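Local structure of thiosulfate sulfurtransferase YnjE (Escherichia coli, 2WLR) at residues A[164-169]-A[236-241]; A[207-212]-A[232-237]; A[216-221]-A[367-372]; A[223-228]-A[265-270]. The protein catalyses the transfer of sulfur from thiosulfate to cyanide, giving thiocyanate and sulfite, and works as a periplasmic monomer built from rhodanese domains. All coordinates share one frame; numbering follows the deposited sequence.

Contact 1: A[164-169]-A[236-241]; sequences SHIPGA and GGWQTW
I166 lies against the indoles of both W238 and W241, where the loop ahead of strand 170-173 meets the first turn of helix 238-243 in the second rhodanese domain. Its CG1 stands over one face of W241, 3.7 Å from the centroid of the five-membered ring and 13° off the normal, a CH-pi contact. That branch is anti to the carbonyl carbon (chi1 -68°); CG2 stands over the six-membered ring, nearest CH2 and CZ2, while CD1 overhangs the rim by CD2 and CE3. P167 and W241 meet from opposite directions, P167 CD 3.6 Å from W241 CZ2. The W241 ring is tied by NE1, which donates to P247 O. With W241 cut back to alanine, I166 CG1 and P167 CD would probably face a gap, and P247 O would lose its indole donor. W238 uses the far end of its six-membered ring: CZ3 is 3.8 Å from I166 CG1, and S164 O sits above one face, offset toward the rim. In the type II turn I166-A169, I166 O accepts from A169 N and H165 ND1 on opposite faces of its plane. Beside W238 CZ3, the ring atom CH2 lies 3.4 Å from S164 OG.

Contact 2: A[207-212]-A[232-237]; sequences ILYGRD and RLLDGG
Two neighbouring parallel strands of a beta-alpha-beta unit, 205-209 and 231-234, meet here inside the second rhodanese domain. I207 pairs with R232 and L208 with L233, and the short segment axes run 4.6 Å apart at 38°. L208 supplies both backbone bonds: its N donates to R232 O at 2.9 Å, nearly straight at 175°, and its O accepts from L234 N at 2.9 Å. The same two carbonyls also receive CA-H...O contacts, R232 O from I207 CA and L208 O from L233 CA. L208 and L233 share one sheet face, L208 CB lying 4.1 Å from L233 CD2, whereas I207 and the CB of R232 occupy the other. Y209 CB packs on L234 CB at 3.7 Å. Y209 CG sits between the backbone N and the carbonyl carbon (chi1 75°), which carries the ring away from L234, and its OH accepts a hydrogen bond from I166 N. Beyond the strands, L234 to G237 make a type II turn, and one water donates to both R211 O and G236 O, linking the two loops. G237 CA approaches G210 O at 3.4 Å, and a side chain modelled on G237 would clash with that oxygen. Helix 213-226 covers the L208 and L233 face through A216, helix 128-135 covers I207 and R232 through W130, and strand 148-154 flanks 205-209 on the side away from 231-234.

Contact 3: A[216-221]-A[367-372]; sequences AARVAQ and TGWRAS
R218 reaches along the start of helix 369-380 with a bent side chain, its aliphatic part touching W369 and S372 and its guanidinium lying beside T367 and G368. CG leaves anti to the backbone N (chi1 173°), and the bend at chi2, 63°, turns the rest of the chain past the pyrrole end of W369. There CG is 3.8 Å from W369 CD1 in an off-centre CH-pi contact, 30° from the ring normal, and CB lies over the same ring, offset toward the rim. The two side chains cross at about a right angle. W369 NE1 and R218 NE are both held by the carboxylate of E178, which ties the indole to the arginine; D390 forms a second salt bridge at R218 NH2. The guanidinium also sets one face toward T367 O and G368 CA.

This is an interface between rhodanese domains: helix 213-226 of the second packs on the helix that follows the active-site loop of the third. R370, on that helix, probably binds substrate. It makes no contact with 216-221; its guanidinium binds the modified residue CSD at position 365, E298 and Y306.

S372 fits closest to helix 213-226, its CB 3.5 Å from both R218 CA and A217 O. OG, anti to the carbonyl carbon, turns back to donate to G368 O at 2.7 Å and accepts from a water. That water donates also to Q221 OE1 at 2.6 Å and accepts from R218 NH1 at 2.8 Å, in the guanidinium plane.

Contact 4: A[223-228]-A[265-270]; sequences MLYAGV and KIPAQP
Y225 and A226, at the C-terminal end of helix 213-226, offer their carbonyls to the loop 265-270 that leads toward strand 273-274. Q269 N donates to Y225 O at 3.1 Å and 157°. A268 N donates to A226 O at 3.0 Å, coming from well above the carbonyl plane, and P267 CA adds a CA-H...O contact to the same oxygen. With the helix ending at A226, these two carbonyls take their donors from the loop. Inside the helix end, M223 O takes both G227 N and V228 N, which approach from opposite faces, as G227 leaves the helix with positive phi. Y225 CG, anti to the backbone N (chi1 158°), brings the ring beside P267. P267, preceded by a cis peptide bond, puts CB over one face of the Y225 ring, 3.7 Å from its centroid and 22° off the normal, a CH-pi contact. Y225 OH is hydrogen-bonded to D188 OD1. A serine at Y225 would probably cost P267 CB its aromatic platform and leave D188 without the phenolic partner. Q269 OE1 is taken by Q271 NE2. Helix 188-197 flanks the site, touching I266 and P267, and L224 on the helix packs on F375 and M376 of helix 369-380.

Helix 213-226 bridges the two strands of contact 2, carries one side of contact 3 and ends in contact 4; the centres of contacts 3 and 4 lie about 15 Å apart. Contacts 1 and 2 share G236 and G237, and are joined again by W238 N to G210 O at 2.9 Å, a probable hydrogen bond. Contact 3 alone includes R370, which probably binds substrate beside the active-site cysteine, modified here to CSD; its T367 side chain is about 3 Å from a bound EPE, probably from the crystallisation liquor. The L233 side chain of contact 2 is about 12 Å from that of R370, whereas contacts 1 and 4 lie away from the site.

Contact 1: A[164-169]-A[236-241]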
loop_
_atom_site.group_PDB
_atom_site.type_symbol
_atom_site.label_atom_id
_atom_site.label_comp_id
_atom_site.label_asym_id
_atom_site.label_seq_id
_atom_site.Cartn_x
_atom_site.Cartn_y
_atom_site.Cartn_z
ATOM N N SER A 164 -23.126 3.809 4.710
ATOM C CA SER A 164 -22.768 3.367 3.359
ATOM C C SER A 164 -21.584 2.401 3.436
ATOM O O SER A 164 -20.642 2.634 4.172
ATOM C CB SER A 164 -22.360 4.564 2.497
ATOM O OG SER A 164 -22.431 4.221 1.136
ATOM N N HIS A 165 -21.666 1.319 2.677
ATOM C CA HIS A 165 -20.567 0.368 2.485
ATOM C C HIS A 165 -20.622 -0.245 1.103
ATOM O O HIS A 165 -21.598 -0.060 0.341
ATOM C CB HIS A 165 -20.512 -0.715 3.574
ATOM C CG HIS A 165 -21.805 -1.428 3.823
ATOM N ND1 HIS A 165 -22.210 -2.535 3.112
ATOM C CD2 HIS A 165 -22.729 -1.239 4.790
ATOM C CE1 HIS A 165 -23.390 -2.937 3.581
ATOM N NE2 HIS A 165 -23.710 -2.177 4.604
ATOM N N ILE A 166 -19.570 -0.977 0.767
ATOM C CA ILE A 166 -19.489 -1.629 -0.539
ATOM C C ILE A 166 -20.519 -2.765 -0.565
ATOM O O ILE A 166 -20.651 -3.493 0.406
ATOM C CB ILE A 166 -18.056 -2.111 -0.803
ATOM C CG1 ILE A 166 -17.157 -0.906 -0.977
ATOM C CG2 ILE A 166 -17.990 -3.040 -2.032
ATOM C CD1 ILE A 166 -15.700 -1.280 -1.181
ATOM N N PRO A 167 -21.275 -2.884 -1.665
ATOM C CA PRO A 167 -22.315 -3.920 -1.692
ATOM C C PRO A 167 -21.752 -5.298 -1.431
ATOM O O PRO A 167 -20.728 -5.653 -2.008
ATOM C CB PRO A 167 -22.861 -3.815 -3.108
ATOM C CG PRO A 167 -22.643 -2.363 -3.470
ATOM C CD PRO A 167 -21.320 -2.037 -2.875
ATOM N N GLY A 168 -22.400 -6.049 -0.544
ATOM C CA GLY A 168 -21.974 -7.417 -0.247
ATOM C C GLY A 168 -20.824 -7.496 0.758
ATOM O O GLY A 168 -20.378 -8.593 1.100
ATOM N N ALA A 169 -20.386 -6.347 1.278
ATOM C CA ALA A 169 -19.286 -6.330 2.244
ATOM C C ALA A 169 -19.751 -6.667 3.653
ATOM O O ALA A 169 -20.786 -6.177 4.121
ATOM C CB ALA A 169 -18.595 -4.967 2.251
ATOM N N GLY A 236 -6.250 2.445 -1.689
ATOM C CA GLY A 236 -6.827 3.731 -1.377
ATOM C C GLY A 236 -8.074 3.666 -0.515
ATOM O O GLY A 236 -8.576 4.702 -0.040
ATOM N N GLY A 237 -8.574 2.468 -0.277
ATOM C CA GLY A 237 -9.698 2.281 0.610
ATOM C C GLY A 237 -11.034 2.745 0.093
ATOM O O GLY A 237 -11.240 2.966 -1.079
ATOM N N TRP A 238 -11.943 2.929 1.043
ATOM C CA TRP A 238 -13.312 3.321 0.769
ATOM C C TRP A 238 -13.448 4.548 -0.104
ATOM O O TRP A 238 -14.337 4.600 -0.932
ATOM C CB TRP A 238 -14.022 3.572 2.097
ATOM C CG TRP A 238 -15.312 4.333 1.919
ATOM C CD1 TRP A 238 -15.508 5.649 2.188
ATOM C CD2 TRP A 238 -16.550 3.836 1.374
ATOM N NE1 TRP A 238 -16.795 6.011 1.852
ATOM C CE2 TRP A 238 -17.450 4.917 1.349
ATOM C CE3 TRP A 238 -16.965 2.598 0.861
ATOM C CZ2 TRP A 238 -18.773 4.780 0.895
ATOM C CZ3 TRP A 238 -18.284 2.463 0.412
ATOM C CH2 TRP A 238 -19.158 3.569 0.426
ATOM N N GLN A 239 -12.599 5.539 0.118
ATOM C CA GLN A 239 -12.784 6.805 -0.592
ATOM C C GLN A 239 -12.729 6.599 -2.099
ATOM O O GLN A 239 -13.392 7.317 -2.850
ATOM C CB GLN A 239 -11.770 7.845 -0.145
ATOM C CG GLN A 239 -12.161 9.281 -0.551
ATOM C CD GLN A 239 -13.545 9.665 -0.078
ATOM O OE1 GLN A 239 -13.929 9.383 1.062
ATOM N NE2 GLN A 239 -14.310 10.316 -0.952
ATOM N N THR A 240 -11.929 5.648 -2.569
ATOM C CA THR A 240 -11.865 5.383 -4.006
ATOM C C THR A 240 -13.195 4.824 -4.554
ATOM O O THR A 240 -13.561 5.109 -5.696
ATOM C CB THR A 240 -10.698 4.433 -4.413
ATOM O OG1 THR A 240 -10.905 3.094 -3.930
ATOM C CG2 THR A 240 -9.317 4.997 -3.986
ATOM N N TRP A 241 -13.871 3.988 -3.785
ATOM C CA TRP A 241 -15.209 3.512 -4.141
ATOM C C TRP A 241 -16.211 4.652 -4.186
ATOM O O TRP A 241 -16.982 4.769 -5.142
ATOM C CB TRP A 241 -15.678 2.446 -3.151
ATOM C CG TRP A 241 -16.962 1.775 -3.586
ATOM C CD1 TRP A 241 -18.228 2.165 -3.314
ATOM C CD2 TRP A 241 -17.066 0.569 -4.338
ATOM N NE1 TRP A 241 -19.114 1.309 -3.861
ATOM C CE2 TRP A 241 -18.440 0.287 -4.484
ATOM C CE3 TRP A 241 -16.141 -0.321 -4.892
ATOM C CZ2 TRP A 241 -18.897 -0.802 -5.199
ATOM C CZ3 TRP A 241 -16.591 -1.388 -5.576
ATOM C CH2 TRP A 241 -17.967 -1.649 -5.719
#

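Contact 2: A[207-212]-A[232-237]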
loop_
_atom_site.group_PDB
_atom_site.type_symbol
_atom_site.label_atom_id
_atom_site.label_comp_id
_atom_site.label_asym_id
_atom_site.label_seq_id
_atom_site.Cartn_x
_atom_site.Cartn_y
_atom_site.Cartn_z
ATOM N N ILE A 207 -10.946 -9.817 0.368
ATOM C CA ILE A 207 -10.641 -8.455 -0.073
ATOM C C ILE A 207 -11.070 -7.514 1.054
ATOM O O ILE A 207 -12.252 -7.375 1.332
ATOM C CB ILE A 207 -11.317 -8.123 -1.422
ATOM C CG1 ILE A 207 -10.937 -9.174 -2.478
ATOM C CG2 ILE A 207 -10.932 -6.738 -1.894
ATOM C CD1 ILE A 207 -12.103 -9.682 -3.206
ATOM N N LEU A 208 -10.117 -6.851 1.664
ATOM C CA LEU A 208 -10.351 -5.926 2.757
ATOM C C LEU A 208 -10.258 -4.492 2.292
ATOM O O LEU A 208 -9.427 -4.132 1.431
ATOM C CB LEU A 208 -9.336 -6.172 3.886
ATOM C CG LEU A 208 -9.622 -7.428 4.719
ATOM C CD1 LEU A 208 -8.353 -8.129 5.163
ATOM C CD2 LEU A 208 -10.537 -7.059 5.912
ATOM N N TYR A 209 -11.076 -3.646 2.894
ATOM C CA TYR A 209 -10.954 -2.209 2.699
ATOM C C TYR A 209 -11.271 -1.507 3.968
ATOM O O TYR A 209 -11.906 -2.052 4.853
ATOM C CB TYR A 209 -11.836 -1.668 1.562
ATOM C CG TYR A 209 -13.329 -1.579 1.895
ATOM C CD1 TYR A 209 -14.164 -2.681 1.796
ATOM C CD2 TYR A 209 -13.884 -0.376 2.313
ATOM C CE1 TYR A 209 -15.526 -2.566 2.120
ATOM C CE2 TYR A 209 -15.221 -0.281 2.621
ATOM C CZ TYR A 209 -16.021 -1.362 2.523
ATOM O OH TYR A 209 -17.371 -1.263 2.847
ATOM N N GLY A 210 -10.815 -0.282 4.061
ATOM C CA GLY A 210 -11.125 0.540 5.224
ATOM C C GLY A 210 -11.371 1.962 4.802
ATOM O O GLY A 210 -11.005 2.361 3.725
ATOM N N ARG A 211 -11.984 2.747 5.678
ATOM C CA ARG A 211 -11.975 4.170 5.492
ATOM C C ARG A 211 -10.518 4.641 5.592
ATOM O O ARG A 211 -10.128 5.581 4.922
ATOM C CB ARG A 211 -12.851 4.901 6.526
ATOM C CG ARG A 211 -14.210 5.417 5.968
ATOM C CD ARG A 211 -15.278 4.342 5.826
ATOM N NE ARG A 211 -16.508 4.936 5.284
ATOM C CZ ARG A 211 -17.635 4.293 4.984
ATOM N NH1 ARG A 211 -17.763 2.987 5.159
ATOM N NH2 ARG A 211 -18.627 5.005 4.491
ATOM N N ASP A 212 -9.720 3.954 6.405
ATOM C CA ASP A 212 -8.263 4.132 6.405
ATOM C C ASP A 212 -7.655 2.797 5.989
ATOM O O ASP A 212 -8.015 1.747 6.517
ATOM C CB ASP A 212 -7.755 4.484 7.802
ATOM C CG ASP A 212 -8.382 5.757 8.357
ATOM O OD1 ASP A 212 -8.470 6.786 7.640
ATOM O OD2 ASP A 212 -8.772 5.709 9.542
ATOM N N ARG A 232 -6.186 -9.585 -0.180
ATOM C CA ARG A 232 -6.027 -8.409 -1.019
ATOM C C ARG A 232 -6.599 -7.194 -0.327
ATOM O O ARG A 232 -7.411 -7.306 0.610
ATOM C CB ARG A 232 -6.729 -8.613 -2.348
ATOM C CG ARG A 232 -6.342 -9.901 -2.993
ATOM C CD ARG A 232 -6.824 -9.993 -4.395
ATOM N NE ARG A 232 -6.737 -11.336 -4.916
ATOM C CZ ARG A 232 -6.926 -11.642 -6.195
ATOM N NH1 ARG A 232 -7.109 -10.689 -7.097
ATOM N NH2 ARG A 232 -6.922 -12.915 -6.556
ATOM N N LEU A 233 -6.161 -6.022 -0.781
ATOM C CA LEU A 233 -6.654 -4.736 -0.267
ATOM C C LEU A 233 -7.237 -3.964 -1.402
ATOM O O LEU A 233 -6.729 -3.992 -2.512
ATOM C CB LEU A 233 -5.520 -3.864 0.257
ATOM C CG LEU A 233 -4.775 -4.325 1.494
ATOM C CD1 LEU A 233 -3.658 -3.301 1.830
ATOM C CD2 LEU A 233 -5.727 -4.530 2.671
ATOM N N LEU A 234 -8.268 -3.195 -1.107
ATOM C CA LEU A 234 -8.674 -2.127 -2.017
ATOM C C LEU A 234 -7.735 -0.937 -1.882
ATOM O O LEU A 234 -7.691 -0.284 -0.863
ATOM C CB LEU A 234 -10.114 -1.683 -1.751
ATOM C CG LEU A 234 -10.667 -0.510 -2.558
ATOM C CD1 LEU A 234 -10.608 -0.783 -4.078
ATOM C CD2 LEU A 234 -12.098 -0.187 -2.151
ATOM N N ASP A 235 -7.014 -0.649 -2.953
ATOM C CA ASP A 235 -5.975 0.391 -2.964
ATOM C C ASP A 235 -6.669 1.727 -2.729
ATOM O O ASP A 235 -7.604 2.062 -3.454
ATOM C CB ASP A 235 -5.298 0.346 -4.333
ATOM C CG ASP A 235 -4.004 1.141 -4.411
ATOM O OD1 ASP A 235 -3.478 1.585 -3.380
ATOM O OD2 ASP A 235 -3.564 1.310 -5.566
ATOM N N GLY A 236 -6.250 2.445 -1.689
ATOM C CA GLY A 236 -6.827 3.731 -1.377
ATOM C C GLY A 236 -8.074 3.666 -0.515
ATOM O O GLY A 236 -8.576 4.702 -0.040
ATOM N N GLY A 237 -8.574 2.468 -0.277
ATOM C CA GLY A 237 -9.698 2.281 0.610
ATOM C C GLY A 237 -11.034 2.745 0.093
ATOM O O GLY A 237 -11.240 2.966 -1.079
HETATM O O HOH W 1 -8.240 -0.541 1.865
HETATM O O HOH W 2 -10.372 5.474 2.080
#

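Contact 3: A[216-221]-A[367-372]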
loop_
_atom_site.group_PDB
_atom_site.type_symbol
_atom_site.label_atom_id
_atom_site.label_comp_id
_atom_site.label_asym_id
_atom_site.label_seq_id
_atom_site.Cartn_x
_atom_site.Cartn_y
_atom_site.Cartn_z
ATOM N N ALA A 216 -7.544 -1.948 7.380
ATOM C CA ALA A 216 -7.679 -3.114 6.531
ATOM C C ALA A 216 -6.369 -3.913 6.470
ATOM O O ALA A 216 -6.376 -5.150 6.503
ATOM C CB ALA A 216 -8.119 -2.704 5.144
ATOM N N ALA A 217 -5.238 -3.210 6.410
ATOM C CA ALA A 217 -3.963 -3.847 6.305
ATOM C C ALA A 217 -3.611 -4.647 7.544
ATOM O O ALA A 217 -2.989 -5.704 7.476
ATOM C CB ALA A 217 -2.841 -2.833 6.016
ATOM N N ARG A 218 -3.984 -4.111 8.697
ATOM C CA ARG A 218 -3.732 -4.801 9.953
ATOM C C ARG A 218 -4.433 -6.132 9.977
ATOM O O ARG A 218 -3.827 -7.158 10.310
ATOM C CB ARG A 218 -4.161 -3.895 11.111
ATOM C CG ARG A 218 -4.105 -4.570 12.487
ATOM C CD ARG A 218 -2.721 -4.986 12.893
ATOM N NE ARG A 218 -2.663 -5.206 14.342
ATOM C CZ ARG A 218 -1.627 -5.706 15.012
ATOM N NH1 ARG A 218 -0.542 -6.129 14.390
ATOM N NH2 ARG A 218 -1.718 -5.830 16.351
ATOM N N VAL A 219 -5.725 -6.116 9.639
ATOM C CA VAL A 219 -6.499 -7.352 9.588
ATOM C C VAL A 219 -5.896 -8.271 8.531
ATOM O O VAL A 219 -5.736 -9.467 8.749
ATOM C CB VAL A 219 -7.970 -7.079 9.299
ATOM C CG1 VAL A 219 -8.772 -8.370 9.164
ATOM C CG2 VAL A 219 -8.578 -6.216 10.400
ATOM N N ALA A 220 -5.536 -7.723 7.376
ATOM C CA ALA A 220 -5.000 -8.532 6.313
ATOM C C ALA A 220 -3.741 -9.253 6.692
ATOM O O ALA A 220 -3.587 -10.438 6.373
ATOM C CB ALA A 220 -4.743 -7.655 5.055
ATOM N N GLN A 221 -2.778 -8.556 7.283
ATOM C CA GLN A 221 -1.508 -9.167 7.594
ATOM C C GLN A 221 -1.705 -10.296 8.615
ATOM O O GLN A 221 -1.062 -11.351 8.531
ATOM C CB GLN A 221 -0.509 -8.116 8.086
ATOM C CG GLN A 221 0.925 -8.628 8.367
ATOM C CD GLN A 221 1.103 -9.245 9.756
ATOM O OE1 GLN A 221 0.259 -9.101 10.599
ATOM N NE2 GLN A 221 2.206 -9.972 9.956
ATOM N N THR A 367 2.000 0.179 17.590
ATOM C CA THR A 367 1.336 -1.079 17.916
ATOM C C THR A 367 1.085 -2.027 16.737
ATOM O O THR A 367 0.633 -3.150 16.948
ATOM C CB THR A 367 -0.013 -0.873 18.655
ATOM O OG1 THR A 367 -0.998 -0.349 17.754
ATOM C CG2 THR A 367 0.132 0.044 19.911
ATOM N N GLY A 368 1.322 -1.587 15.498
ATOM C CA GLY A 368 1.345 -2.533 14.352
ATOM C C GLY A 368 0.538 -2.111 13.123
ATOM O O GLY A 368 0.727 -2.711 12.062
ATOM N N TRP A 369 -0.352 -1.112 13.218
ATOM C CA TRP A 369 -1.241 -0.778 12.077
ATOM C C TRP A 369 -0.488 -0.196 10.863
ATOM O O TRP A 369 -0.629 -0.679 9.746
ATOM C CB TRP A 369 -2.330 0.210 12.454
ATOM C CG TRP A 369 -3.468 -0.319 13.253
ATOM C CD1 TRP A 369 -3.448 -1.301 14.213
ATOM C CD2 TRP A 369 -4.800 0.160 13.179
ATOM N NE1 TRP A 369 -4.703 -1.445 14.731
ATOM C CE2 TRP A 369 -5.550 -0.561 14.115
ATOM C CE3 TRP A 369 -5.435 1.151 12.423
ATOM C CZ2 TRP A 369 -6.913 -0.336 14.301
ATOM C CZ3 TRP A 369 -6.795 1.363 12.606
ATOM C CH2 TRP A 369 -7.510 0.629 13.532
ATOM N N ARG A 370 0.321 0.841 11.071
ATOM C CA ARG A 370 1.039 1.450 9.939
ATOM C C ARG A 370 2.036 0.439 9.333
ATOM O O ARG A 370 2.189 0.365 8.119
ATOM C CB ARG A 370 1.755 2.718 10.388
ATOM C CG ARG A 370 0.832 3.841 10.779
ATOM C CD ARG A 370 1.601 5.011 11.377
ATOM N NE ARG A 370 1.982 4.709 12.751
ATOM C CZ ARG A 370 2.684 5.536 13.518
ATOM N NH1 ARG A 370 3.144 6.684 13.022
ATOM N NH2 ARG A 370 2.946 5.205 14.777
ATOM N N ALA A 371 2.709 -0.333 10.177
ATOM C CA ALA A 371 3.606 -1.393 9.745
ATOM C C ALA A 371 2.903 -2.415 8.872
ATOM O O ALA A 371 3.515 -2.986 7.957
ATOM C CB ALA A 371 4.221 -2.080 10.971
ATOM N N SER A 372 1.618 -2.649 9.135
ATOM C CA SER A 372 0.887 -3.602 8.322
ATOM C C SER A 372 0.618 -3.085 6.936
ATOM O O SER A 372 0.652 -3.859 5.977
ATOM C CB SER A 372 -0.421 -3.961 8.991
ATOM O OG SER A 372 -0.188 -4.515 10.286
HETATM O O HOH W 3 0.064 -6.796 11.720
#

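Contact 4: A[223-228]-A[265-270]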
loop_
_atom_site.group_PDB
_atom_site.type_symbol
_atom_site.label_atom_id
_atom_site.label_comp_id
_atom_site.label_asym_id
_atom_site.label_seq_id
_atom_site.Cartn_x
_atom_site.Cartn_y
_atom_site.Cartn_z
HETATM N N MSE A 223 -4.417 -12.103 8.953
HETATM C CA MSE A 223 -4.989 -13.232 8.197
HETATM C C MSE A 223 -3.955 -14.004 7.418
HETATM O O MSE A 223 -4.022 -15.247 7.335
HETATM C CB MSE A 223 -6.084 -12.761 7.257
HETATM C CG MSE A 223 -7.324 -12.332 7.991
HETATM SE SE MSE A 223 -8.762 -11.961 6.745
HETATM C CE MSE A 223 -10.138 -11.577 8.135
ATOM N N LEU A 224 -2.969 -13.307 6.836
ATOM C CA LEU A 224 -1.901 -13.983 6.081
ATOM C C LEU A 224 -1.069 -14.848 7.043
ATOM O O LEU A 224 -0.738 -15.984 6.742
ATOM C CB LEU A 224 -1.011 -12.985 5.347
ATOM C CG LEU A 224 -1.651 -12.387 4.106
ATOM C CD1 LEU A 224 -0.837 -11.156 3.690
ATOM C CD2 LEU A 224 -1.735 -13.360 2.939
ATOM N N TYR A 225 -0.739 -14.300 8.206
ATOM C CA TYR A 225 -0.089 -15.059 9.252
ATOM C C TYR A 225 -0.873 -16.335 9.574
ATOM O O TYR A 225 -0.289 -17.432 9.671
ATOM C CB TYR A 225 0.052 -14.177 10.508
ATOM C CG TYR A 225 0.226 -14.918 11.791
ATOM C CD1 TYR A 225 1.474 -15.319 12.210
ATOM C CD2 TYR A 225 -0.868 -15.201 12.590
ATOM C CE1 TYR A 225 1.640 -16.025 13.415
ATOM C CE2 TYR A 225 -0.725 -15.915 13.768
ATOM C CZ TYR A 225 0.535 -16.310 14.182
ATOM O OH TYR A 225 0.653 -17.025 15.378
ATOM N N ALA A 226 -2.181 -16.201 9.770
ATOM C CA ALA A 226 -3.024 -17.323 10.160
ATOM C C ALA A 226 -3.013 -18.432 9.119
ATOM O O ALA A 226 -3.030 -19.602 9.452
ATOM C CB ALA A 226 -4.414 -16.857 10.413
ATOM N N GLY A 227 -3.028 -18.030 7.863
ATOM C CA GLY A 227 -2.987 -18.956 6.742
ATOM C C GLY A 227 -4.007 -18.737 5.659
ATOM O O GLY A 227 -4.168 -19.619 4.825
ATOM N N VAL A 228 -4.693 -17.599 5.614
ATOM C CA VAL A 228 -5.527 -17.255 4.446
ATOM C C VAL A 228 -4.567 -17.007 3.270
ATOM O O VAL A 228 -3.696 -16.162 3.355
ATOM C CB VAL A 228 -6.454 -16.039 4.684
ATOM C CG1 VAL A 228 -7.368 -15.807 3.464
ATOM C CG2 VAL A 228 -7.304 -16.208 5.940
ATOM N N LYS A 265 -3.734 -26.000 9.568
ATOM C CA LYS A 265 -3.403 -25.628 10.938
ATOM C C LYS A 265 -2.975 -24.165 10.992
ATOM O O LYS A 265 -2.170 -23.717 10.175
ATOM C CB LYS A 265 -2.289 -26.506 11.523
ATOM C CG LYS A 265 -2.713 -27.918 11.841
ATOM C CD LYS A 265 -1.744 -28.538 12.814
ATOM C CE LYS A 265 -1.970 -30.026 12.957
ATOM N NZ LYS A 265 -0.731 -30.635 13.508
ATOM N N ILE A 266 -3.494 -23.444 11.978
ATOM C CA ILE A 266 -3.137 -22.048 12.223
ATOM C C ILE A 266 -2.002 -22.053 13.256
ATOM O O ILE A 266 -2.096 -22.769 14.262
ATOM C CB ILE A 266 -4.361 -21.303 12.764
ATOM C CG1 ILE A 266 -5.434 -21.236 11.682
ATOM C CG2 ILE A 266 -4.007 -19.888 13.259
ATOM C CD1 ILE A 266 -6.814 -20.782 12.165
ATOM N N PRO A 267 -0.907 -21.317 13.007
ATOM C CA PRO A 267 -0.699 -20.406 11.869
ATOM C C PRO A 267 0.077 -21.062 10.740
ATOM O O PRO A 267 1.055 -21.740 10.990
ATOM C CB PRO A 267 0.155 -19.297 12.474
ATOM C CG PRO A 267 1.050 -20.038 13.474
ATOM C CD PRO A 267 0.233 -21.266 13.945
ATOM N N ALA A 268 -0.327 -20.839 9.496
ATOM C CA ALA A 268 0.372 -21.405 8.351
ATOM C C ALA A 268 1.625 -20.626 7.965
ATOM O O ALA A 268 2.539 -21.189 7.359
ATOM C CB ALA A 268 -0.538 -21.462 7.173
ATOM N N GLN A 269 1.677 -19.336 8.314
ATOM C CA GLN A 269 2.798 -18.479 7.916
ATOM C C GLN A 269 3.365 -17.716 9.114
ATOM O O GLN A 269 3.330 -16.484 9.150
ATOM C CB GLN A 269 2.360 -17.525 6.801
ATOM C CG GLN A 269 1.793 -18.219 5.577
ATOM C CD GLN A 269 2.756 -19.152 4.864
ATOM O OE1 GLN A 269 3.970 -19.013 4.962
ATOM N NE2 GLN A 269 2.206 -20.115 4.135
ATOM N N PRO A 270 3.870 -18.443 10.112
ATOM C CA PRO A 270 4.303 -17.802 11.357
ATOM C C PRO A 270 5.449 -16.794 11.131
ATOM O O PRO A 270 5.574 -15.857 11.890
ATOM C CB PRO A 270 4.742 -18.987 12.231
ATOM C CG PRO A 270 5.056 -20.085 11.237
ATOM C CD PRO A 270 4.132 -19.900 10.096
#